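Local atomic coordinates of mitotic checkpoint control protein kinase BUB1 (Drosophila melanogaster, PDB entry 6JKK), a protein that acts in the mitotic checkpoint at kinetochores and, through the kinase domain described here, probably binds ATP and phosphorylates proteins such as CENP-E. Residues Val40-Pro45 with Leu84-Pro89; Ser163-Asp168 with Val201-Ile206; Gln221-Val226 with Arg241-Gln246. All blocks are in the same frame, centred on the assembly; numbering follows the deposited sequence.

Interaction 1: Val40-Pro45 with Leu84-Pro89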
loop_
_atom_site.group_PDB
_atom_site.type_symbol
_atom_site.label_atom_id
_atom_site.label_comp_id
_atom_site.label_asym_id
_atom_site.label_seq_id
_atom_site.Cartn_x
_atom_site.Cartn_y
_atom_site.Cartn_z
ATOM N N VAL A 40 14.509 13.600 -19.161
ATOM C CA VAL A 40 13.083 13.642 -18.881
ATOM C C VAL A 40 12.735 15.032 -18.368
ATOM O O VAL A 40 13.338 15.500 -17.399
ATOM C CB VAL A 40 12.702 12.598 -17.810
ATOM C CG1 VAL A 40 11.307 12.853 -17.274
ATOM C CG2 VAL A 40 12.800 11.195 -18.376
ATOM N N LYS A 41 11.785 15.698 -19.025
ATOM C CA LYS A 41 11.353 17.032 -18.608
ATOM C C LYS A 41 10.594 16.970 -17.288
ATOM O O LYS A 41 9.948 15.964 -16.967
ATOM C CB LYS A 41 10.453 17.683 -19.668
ATOM C CG LYS A 41 11.099 17.901 -21.031
ATOM C CD LYS A 41 10.063 18.362 -22.056
ATOM C CE LYS A 41 10.690 18.557 -23.422
ATOM N NZ LYS A 41 11.531 17.382 -23.796
ATOM N N ARG A 42 10.677 18.050 -16.520
ATOM C CA ARG A 42 9.870 18.202 -15.321
ATOM C C ARG A 42 8.398 18.219 -15.733
ATOM O O ARG A 42 8.027 18.906 -16.682
ATOM C CB ARG A 42 10.262 19.501 -14.606
ATOM C CG ARG A 42 9.763 19.624 -13.177
ATOM C CD ARG A 42 10.415 20.817 -12.476
ATOM N NE ARG A 42 11.791 20.531 -12.071
ATOM C CZ ARG A 42 12.168 20.326 -10.812
ATOM N NH1 ARG A 42 11.272 20.386 -9.835
ATOM N NH2 ARG A 42 13.439 20.068 -10.526
ATOM N N LEU A 43 7.567 17.436 -15.054
ATOM C CA LEU A 43 6.143 17.419 -15.363
ATOM C C LEU A 43 5.548 18.796 -15.104
ATOM O O LEU A 43 5.907 19.456 -14.132
ATOM C CB LEU A 43 5.419 16.373 -14.511
ATOM C CG LEU A 43 5.668 14.895 -14.835
ATOM C CD1 LEU A 43 5.035 13.996 -13.775
ATOM C CD2 LEU A 43 5.124 14.550 -16.205
ATOM N N HIS A 44 4.651 19.234 -15.981
ATOM C CA HIS A 44 4.013 20.535 -15.816
ATOM C C HIS A 44 2.540 20.442 -16.199
ATOM O O HIS A 44 2.187 19.750 -17.155
ATOM C CB HIS A 44 4.729 21.582 -16.675
ATOM C CG HIS A 44 4.466 22.991 -16.252
ATOM N ND1 HIS A 44 3.428 23.741 -16.766
ATOM C CD2 HIS A 44 5.100 23.790 -15.362
ATOM C CE1 HIS A 44 3.437 24.939 -16.212
ATOM N NE2 HIS A 44 4.443 24.996 -15.355
ATOM N N PRO A 45 1.669 21.127 -15.446
ATOM C CA PRO A 45 0.228 21.059 -15.730
ATOM C C PRO A 45 -0.149 21.512 -17.143
ATOM O O PRO A 45 0.542 22.342 -17.730
ATOM C CB PRO A 45 -0.379 22.015 -14.689
ATOM C CG PRO A 45 0.769 22.854 -14.210
ATOM C CD PRO A 45 1.954 21.957 -14.262
ATOM N N LEU A 84 0.695 10.184 -13.092
ATOM C CA LEU A 84 2.072 10.259 -13.558
ATOM C C LEU A 84 2.970 10.584 -12.376
ATOM O O LEU A 84 2.828 11.639 -11.752
ATOM C CB LEU A 84 2.218 11.311 -14.666
ATOM C CG LEU A 84 1.258 11.123 -15.845
ATOM C CD1 LEU A 84 0.133 12.127 -15.777
ATOM C CD2 LEU A 84 1.963 11.216 -17.192
ATOM N N LYS A 85 3.879 9.668 -12.060
ATOM C CA LYS A 85 4.769 9.853 -10.921
ATOM C C LYS A 85 6.190 10.084 -11.389
ATOM O O LYS A 85 6.798 9.216 -12.035
ATOM C CB LYS A 85 4.727 8.633 -9.999
ATOM C CG LYS A 85 5.647 8.747 -8.789
ATOM C CD LYS A 85 5.595 7.478 -7.955
ATOM C CE LYS A 85 6.501 7.559 -6.741
ATOM N NZ LYS A 85 6.271 6.383 -5.848
ATOM N N GLN A 86 6.712 11.261 -11.060
ATOM C CA GLN A 86 8.063 11.636 -11.440
ATOM C C GLN A 86 8.974 11.597 -10.226
ATOM O O GLN A 86 8.594 12.055 -9.143
ATOM C CB GLN A 86 8.066 13.042 -12.028
ATOM C CG GLN A 86 9.448 13.504 -12.495
ATOM C CD GLN A 86 9.371 14.637 -13.494
ATOM O OE1 GLN A 86 8.817 15.701 -13.209
ATOM N NE2 GLN A 86 9.915 14.409 -14.682
ATOM N N GLU A 87 10.171 11.043 -10.387
ATOM C CA GLU A 87 11.115 11.032 -9.275
ATOM C C GLU A 87 12.552 11.261 -9.725
ATOM O O GLU A 87 12.972 10.763 -10.770
ATOM C CB GLU A 87 11.004 9.729 -8.474
ATOM C CG GLU A 87 11.926 9.679 -7.257
ATOM C CD GLU A 87 11.697 8.458 -6.386
ATOM O OE1 GLU A 87 10.660 7.781 -6.555
ATOM O OE2 GLU A 87 12.563 8.179 -5.530
ATOM N N ARG A 88 13.287 12.026 -8.918
ATOM C CA ARG A 88 14.723 12.238 -9.089
ATOM C C ARG A 88 15.439 11.822 -7.800
ATOM O O ARG A 88 14.991 12.165 -6.704
ATOM C CB ARG A 88 15.023 13.711 -9.396
ATOM C CG ARG A 88 14.369 14.232 -10.677
ATOM C CD ARG A 88 14.459 15.748 -10.799
ATOM N NE ARG A 88 13.988 16.384 -9.575
ATOM C CZ ARG A 88 12.719 16.695 -9.328
ATOM N NH1 ARG A 88 11.776 16.447 -10.231
ATOM N NH2 ARG A 88 12.393 17.258 -8.173
ATOM N N PRO A 89 16.524 11.038 -7.920
ATOM C CA PRO A 89 17.024 10.453 -9.170
ATOM C C PRO A 89 16.096 9.346 -9.639
ATOM O O PRO A 89 15.156 8.991 -8.932
ATOM C CB PRO A 89 18.370 9.853 -8.757
ATOM C CG PRO A 89 18.198 9.523 -7.314
ATOM C CD PRO A 89 17.328 10.619 -6.758
#

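Interaction 2: Ser163-Asp168 with Val201-Ile206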
loop_
_atom_site.group_PDB
_atom_site.type_symbol
_atom_site.label_atom_id
_atom_site.label_comp_id
_atom_site.label_asym_id
_atom_site.label_seq_id
_atom_site.Cartn_x
_atom_site.Cartn_y
_atom_site.Cartn_z
ATOM N N SER A 163 -10.743 -3.804 6.101
ATOM C CA SER A 163 -9.632 -4.489 6.762
ATOM C C SER A 163 -9.450 -5.913 6.241
ATOM O O SER A 163 -8.325 -6.400 6.088
ATOM C CB SER A 163 -9.859 -4.519 8.273
ATOM O OG SER A 163 -9.866 -3.208 8.799
ATOM N N CYS A 164 -10.567 -6.582 5.986
ATOM C CA CYS A 164 -10.546 -7.933 5.454
ATOM C C CYS A 164 -9.875 -7.926 4.088
ATOM O O CYS A 164 -9.091 -8.820 3.760
ATOM C CB CYS A 164 -11.975 -8.462 5.337
ATOM S SG CYS A 164 -12.097 -10.233 5.014
ATOM N N GLN A 165 -10.191 -6.914 3.289
ATOM C CA GLN A 165 -9.581 -6.775 1.975
ATOM C C GLN A 165 -8.089 -6.495 2.067
ATOM O O GLN A 165 -7.296 -7.097 1.335
ATOM C CB GLN A 165 -10.252 -5.652 1.186
ATOM C CG GLN A 165 -11.694 -5.919 0.799
ATOM C CD GLN A 165 -12.290 -4.756 0.034
ATOM O OE1 GLN A 165 -11.707 -4.290 -0.942
ATOM N NE2 GLN A 165 -13.440 -4.265 0.484
ATOM N N MET A 166 -7.709 -5.570 2.945
ATOM C CA MET A 166 -6.304 -5.196 3.083
ATOM C C MET A 166 -5.481 -6.382 3.552
ATOM O O MET A 166 -4.340 -6.554 3.130
ATOM C CB MET A 166 -6.133 -4.024 4.058
ATOM C CG MET A 166 -6.545 -2.680 3.493
ATOM S SD MET A 166 -6.183 -1.334 4.631
ATOM C CE MET A 166 -7.316 -1.736 5.969
ATOM N N LEU A 167 -6.055 -7.187 4.438
ATOM C CA LEU A 167 -5.386 -8.397 4.904
ATOM C C LEU A 167 -5.154 -9.358 3.745
ATOM O O LEU A 167 -4.103 -9.997 3.662
ATOM C CB LEU A 167 -6.219 -9.082 5.991
ATOM C CG LEU A 167 -6.046 -8.526 7.398
ATOM C CD1 LEU A 167 -7.252 -8.880 8.258
ATOM C CD2 LEU A 167 -4.760 -9.056 8.004
ATOM N N ASP A 168 -6.135 -9.470 2.855
ATOM C CA ASP A 168 -6.016 -10.396 1.724
ATOM C C ASP A 168 -4.912 -9.917 0.785
ATOM O O ASP A 168 -4.115 -10.711 0.286
ATOM C CB ASP A 168 -7.349 -10.489 0.971
ATOM C CG ASP A 168 -7.695 -11.910 0.543
ATOM O OD1 ASP A 168 -7.066 -12.873 1.043
ATOM O OD2 ASP A 168 -8.628 -12.058 -0.278
ATOM N N VAL A 201 -12.209 -7.509 -4.403
ATOM C CA VAL A 201 -11.340 -6.430 -3.969
ATOM C C VAL A 201 -11.720 -5.119 -4.657
ATOM O O VAL A 201 -11.931 -5.075 -5.872
ATOM C CB VAL A 201 -9.848 -6.804 -4.175
ATOM C CG1 VAL A 201 -9.726 -8.170 -4.832
ATOM C CG2 VAL A 201 -9.106 -5.747 -4.979
ATOM N N SER A 202 -11.847 -4.064 -3.859
ATOM C CA SER A 202 -12.083 -2.731 -4.392
ATOM C C SER A 202 -10.895 -1.828 -4.103
ATOM O O SER A 202 -10.852 -0.684 -4.564
ATOM C CB SER A 202 -13.357 -2.130 -3.802
ATOM O OG SER A 202 -14.486 -2.918 -4.127
ATOM N N LEU A 203 -9.934 -2.355 -3.344
ATOM C CA LEU A 203 -8.717 -1.624 -2.991
ATOM C C LEU A 203 -7.518 -1.997 -3.862
ATOM O O LEU A 203 -7.451 -3.098 -4.410
ATOM C CB LEU A 203 -8.351 -1.903 -1.534
ATOM C CG LEU A 203 -8.679 -0.923 -0.411
ATOM C CD1 LEU A 203 -9.794 0.052 -0.760
ATOM C CD2 LEU A 203 -9.002 -1.698 0.856
ATOM N N GLN A 204 -6.558 -1.082 -3.961
ATOM C CA GLN A 204 -5.308 -1.352 -4.674
ATOM C C GLN A 204 -4.136 -0.777 -3.889
ATOM O O GLN A 204 -4.163 0.388 -3.481
ATOM C CB GLN A 204 -5.347 -0.743 -6.077
ATOM C CG GLN A 204 -4.106 -1.025 -6.929
ATOM C CD GLN A 204 -4.211 -0.421 -8.317
ATOM O OE1 GLN A 204 -3.739 0.691 -8.561
ATOM N NE2 GLN A 204 -4.834 -1.151 -9.234
ATOM N N LEU A 205 -3.116 -1.602 -3.672
ATOM C CA LEU A 205 -1.892 -1.169 -2.997
ATOM C C LEU A 205 -0.955 -0.529 -4.019
ATOM O O LEU A 205 -0.722 -1.095 -5.092
ATOM C CB LEU A 205 -1.207 -2.375 -2.350
ATOM C CG LEU A 205 0.070 -2.119 -1.547
ATOM C CD1 LEU A 205 -0.237 -1.253 -0.343
ATOM C CD2 LEU A 205 0.701 -3.439 -1.112
ATOM N N ILE A 206 -0.421 0.647 -3.688
ATOM C CA ILE A 206 0.420 1.409 -4.615
ATOM C C ILE A 206 1.731 1.846 -3.962
ATOM O O ILE A 206 1.907 1.713 -2.743
ATOM C CB ILE A 206 -0.312 2.681 -5.095
ATOM C CG1 ILE A 206 -0.481 3.664 -3.928
ATOM C CG2 ILE A 206 -1.679 2.333 -5.696
ATOM C CD1 ILE A 206 -1.006 5.066 -4.312
#

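Interaction 3: Gln221-Val226 with Arg241-Gln246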
loop_
_atom_site.group_PDB
_atom_site.type_symbol
_atom_site.label_atom_id
_atom_site.label_comp_id
_atom_site.label_asym_id
_atom_site.label_seq_id
_atom_site.Cartn_x
_atom_site.Cartn_y
_atom_site.Cartn_z
ATOM N N GLN A 221 17.031 -14.610 6.036
ATOM C CA GLN A 221 17.487 -13.227 6.126
ATOM C C GLN A 221 16.524 -12.394 6.968
ATOM O O GLN A 221 15.304 -12.514 6.825
ATOM C CB GLN A 221 17.577 -12.613 4.730
ATOM C CG GLN A 221 17.985 -11.146 4.715
ATOM C CD GLN A 221 19.493 -10.950 4.780
ATOM O OE1 GLN A 221 20.227 -11.419 3.910
ATOM N NE2 GLN A 221 19.958 -10.250 5.808
ATOM N N THR A 222 17.079 -11.563 7.846
ATOM C CA THR A 222 16.302 -10.588 8.611
ATOM C C THR A 222 16.983 -9.224 8.531
ATOM O O THR A 222 18.117 -9.114 8.057
ATOM C CB THR A 222 16.158 -10.989 10.094
ATOM O OG1 THR A 222 17.443 -10.982 10.730
ATOM C CG2 THR A 222 15.547 -12.366 10.216
ATOM N N PHE A 223 16.285 -8.189 8.988
ATOM C CA PHE A 223 16.842 -6.841 9.012
ATOM C C PHE A 223 16.689 -6.245 10.407
ATOM O O PHE A 223 15.854 -6.697 11.189
ATOM C CB PHE A 223 16.130 -5.949 7.994
ATOM C CG PHE A 223 15.805 -6.640 6.703
ATOM C CD1 PHE A 223 16.802 -6.924 5.779
ATOM C CD2 PHE A 223 14.497 -6.996 6.411
ATOM C CE1 PHE A 223 16.500 -7.559 4.586
ATOM C CE2 PHE A 223 14.183 -7.633 5.225
ATOM C CZ PHE A 223 15.185 -7.914 4.309
ATOM N N ASN A 224 17.493 -5.236 10.725
ATOM C CA ASN A 224 17.369 -4.557 12.015
ATOM C C ASN A 224 17.564 -3.045 11.903
ATOM O O ASN A 224 17.854 -2.367 12.892
ATOM C CB ASN A 224 18.317 -5.166 13.055
ATOM C CG ASN A 224 19.734 -5.318 12.535
ATOM O OD1 ASN A 224 20.202 -4.513 11.731
ATOM N ND2 ASN A 224 20.424 -6.360 12.987
ATOM N N TYR A 225 17.411 -2.536 10.681
ATOM C CA TYR A 225 17.382 -1.101 10.423
ATOM C C TYR A 225 16.238 -0.489 11.212
ATOM O O TYR A 225 15.177 -1.101 11.363
ATOM C CB TYR A 225 17.202 -0.833 8.924
ATOM C CG TYR A 225 16.920 0.614 8.557
ATOM C CD1 TYR A 225 17.957 1.494 8.261
ATOM C CD2 TYR A 225 15.616 1.094 8.492
ATOM C CE1 TYR A 225 17.702 2.811 7.918
ATOM C CE2 TYR A 225 15.351 2.405 8.155
ATOM C CZ TYR A 225 16.396 3.258 7.870
ATOM O OH TYR A 225 16.118 4.562 7.535
ATOM N N VAL A 226 16.460 0.717 11.721
ATOM C CA VAL A 226 15.473 1.385 12.557
ATOM C C VAL A 226 15.102 2.755 11.989
ATOM O O VAL A 226 15.968 3.615 11.821
ATOM C CB VAL A 226 15.989 1.528 14.011
ATOM C CG1 VAL A 226 15.100 2.460 14.813
ATOM C CG2 VAL A 226 16.084 0.162 14.688
ATOM N N ARG A 241 15.251 -5.471 17.961
ATOM C CA ARG A 241 15.014 -6.792 17.386
ATOM C C ARG A 241 14.912 -6.815 15.859
ATOM O O ARG A 241 14.506 -5.834 15.235
ATOM C CB ARG A 241 13.789 -7.458 18.028
ATOM C CG ARG A 241 14.120 -8.196 19.325
ATOM C CD ARG A 241 12.970 -9.077 19.779
ATOM N NE ARG A 241 11.733 -8.316 19.892
ATOM C CZ ARG A 241 10.536 -8.788 19.563
ATOM N NH1 ARG A 241 10.410 -10.026 19.104
ATOM N NH2 ARG A 241 9.463 -8.020 19.693
ATOM N N PRO A 242 15.306 -7.946 15.256
ATOM C CA PRO A 242 15.211 -8.134 13.806
ATOM C C PRO A 242 13.764 -8.192 13.322
ATOM O O PRO A 242 12.877 -8.570 14.089
ATOM C CB PRO A 242 15.895 -9.487 13.589
ATOM C CG PRO A 242 15.779 -10.186 14.904
ATOM C CD PRO A 242 15.924 -9.107 15.920
ATOM N N TRP A 243 13.538 -7.820 12.064
ATOM C CA TRP A 243 12.202 -7.832 11.475
ATOM C C TRP A 243 12.279 -8.132 9.987
ATOM O O TRP A 243 13.293 -7.871 9.345
ATOM C CB TRP A 243 11.517 -6.478 11.664
ATOM C CG TRP A 243 12.342 -5.335 11.176
ATOM C CD1 TRP A 243 13.208 -4.579 11.911
ATOM C CD2 TRP A 243 12.383 -4.812 9.844
ATOM N NE1 TRP A 243 13.787 -3.618 11.119
ATOM C CE2 TRP A 243 13.295 -3.740 9.843
ATOM C CE3 TRP A 243 11.738 -5.146 8.649
ATOM C CZ2 TRP A 243 13.578 -3.002 8.694
ATOM C CZ3 TRP A 243 12.018 -4.414 7.513
ATOM C CH2 TRP A 243 12.925 -3.354 7.542
ATOM N N THR A 244 11.197 -8.685 9.451
ATOM C CA THR A 244 10.990 -8.758 8.011
ATOM C C THR A 244 9.561 -8.311 7.739
ATOM O O THR A 244 9.276 -7.116 7.698
ATOM C CB THR A 244 11.215 -10.183 7.453
ATOM O OG1 THR A 244 10.435 -11.127 8.201
ATOM C CG2 THR A 244 12.688 -10.566 7.525
ATOM N N TYR A 245 8.656 -9.274 7.592
ATOM C CA TYR A 245 7.264 -8.975 7.241
ATOM C C TYR A 245 6.498 -8.210 8.328
ATOM O O TYR A 245 5.470 -7.591 8.040
ATOM C CB TYR A 245 6.522 -10.266 6.857
ATOM C CG TYR A 245 7.169 -11.003 5.701
ATOM C CD1 TYR A 245 6.874 -10.669 4.383
ATOM C CD2 TYR A 245 8.076 -12.030 5.929
ATOM C CE1 TYR A 245 7.467 -11.337 3.325
ATOM C CE2 TYR A 245 8.671 -12.702 4.882
ATOM C CZ TYR A 245 8.363 -12.354 3.583
ATOM O OH TYR A 245 8.960 -13.028 2.540
ATOM N N GLN A 246 6.997 -8.238 9.564
ATOM C CA GLN A 246 6.350 -7.519 10.670
ATOM C C GLN A 246 6.157 -6.036 10.360
ATOM O O GLN A 246 5.215 -5.403 10.861
ATOM C CB GLN A 246 7.156 -7.656 11.968
ATOM C CG GLN A 246 7.401 -9.091 12.443
ATOM C CD GLN A 246 8.698 -9.672 11.908
ATOM O OE1 GLN A 246 9.017 -9.520 10.731
ATOM N NE2 GLN A 246 9.456 -10.335 12.777
#

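Interaction 1: Val40-Pro45 with Leu84-Pro89
Q86 reaches out of the N-lobe sheet of the protein kinase fold and lays its carboxamide against the K41-L43 backbone, in the loop between strands 34-36 and 47-51. Its strand, 80-87, also carries K85, the predicted ATP-binding lysine, which turns away from this contact and forms salt bridges with E94 and D207; the loop therefore lies against the reverse side of the strand. The Q86 chain runs nearly straight, CG anti to the backbone N (chi1 -178°), and this carries the amide out to the loop. There NE2 of Q86 donates to O of K41 at 2.8 Å, the acceptor lying almost in the amide plane. OE1 of Q86 accepts from N of L43, also at 2.8 Å and close to straight (169°). Two bonds in different directions fix the rotation of this buried amide. With an alanine here, the K41 carbonyl and the L43 amide are likely to lose these mates, leaving the loop freer to move. L43 runs antiparallel alongside Q86, its CD1 lying 3.6 Å from CB of Q86 and 4.0 Å from CB of L84; L49 and Y71 complete this apolar patch. V40 adds CG1, 3.3 Å from NE2 of Q86. Nearer the surface the R42 and R88 chains approach roughly perpendicular, yet their guanidinium groups stack, with planes 30° apart and centres 4.0 Å apart. Both groups are probably positively charged, so this stack is likely a weak part of the contact. NH2 of R42 sits over the centre of the R88 guanidinium, 3.7 Å from its CZ.

Interaction 2: Ser163-Asp168 with Val201-Ile206
Q165 points off helix 156-175 straight at the chain leading into strand 203-205, and its amide oxygen is received by the backbone of S202. The bond from N of S202 to OE1 of Q165 is 2.9 Å long and almost linear (175°), although the donor is tilted 35° from the carbonyl plane. Torsions explain the reach: CG of Q165 stands anti to the carbonyl carbon (chi1 -67°) and the chain then extends, so that the amide projects clear of the helix. OE1 of Q165 is also 3.6 Å from N of L203, but of these two amides it is that of S202 that is hydrogen-bonded. The other end of the group is tied back to the helix, NE2 of Q165 being hydrogen-bonded to H161 one turn earlier; with both ends engaged, the orientation of the buried amide is defined. The S202 hydroxyl takes no part in this grip, being bonded to the carbonyl of P193 and to K192. Beside the polar link, CB of L203 points toward the helix, and its CD2 meets CG of M166 at 3.7 Å, where the two side chains cross obliquely; CD2 of L203 also lies 4.2 Å from CB of Q165. The contact is thus a helix-to-strand junction in the C-lobe core of the kinase fold. Strand 203-205 pairs antiparallel with strand 188-190, whose F188 touches M166, and it leads toward the DFG motif that directly follows I206. Across the helix from this small sheet, helix 310-322 packs on C164 and L167, while L252 and V255 of helix 246-261 reach M166.

Interaction 3: Gln221-Val226 with Arg241-Gln246
W243 spreads the face of its indole over F223: CB of F223 lies 4.0 Å from the centroid of the six-membered ring and 12° off its normal, a CH-pi contact. The F223 ring itself meets the indole obliquely (planes at 55°), CD2 of F223 approaching CZ3 of W243 to 3.7 Å. The W243 CB leaves the backbone away from the facing loop, but CG stands between the backbone N and the carbonyl carbon (chi1 53°), which folds the ring back across. There NE1 of W243 donates to O of Y225 at 2.9 Å, with the acceptor close to the ring plane. Segment 221-226 lies in the stretch after the DFG motif, probably the activation segment of the kinase C-lobe; 241-246 follows helix 235-238 and leads into helix 246-261. F223 and W243 form a single antiparallel bridge, a hydrogen-bonded pair: N of F223 to O of W243 is 3.0 Å, N of W243 to O of F223 2.7 Å. Further along, CG2 of T244 packs 3.3 Å from O of Q221. The N-terminal residues also reach segment 221-226, F10 meeting Y225 edge-to-face and F7 N hydrogen-bonding to OD1 of N224.

In the fold
The three contacts follow one another along the chain without interleaving. Interaction 1 joins strand 80-87 of the N-lobe sheet to the loop between strands 34-36 and 47-51; interactions 2 and 3 lie in the C-lobe. Centres of interactions 1 and 2 are about 28 Å apart, those of 2 and 3 about 24 Å, and those of 1 and 3 about 33 Å; none touches another, the nearest atoms of 1 and 2 being about 7 Å apart. D207, next after segment 201-206, is salt-bridged to K85 of interaction 1, joining the lobes across the predicted ATP site. Helix 246-261 relates the other two: Q246 of interaction 3 lies at its N-terminal end, and it packs on M166 of interaction 2.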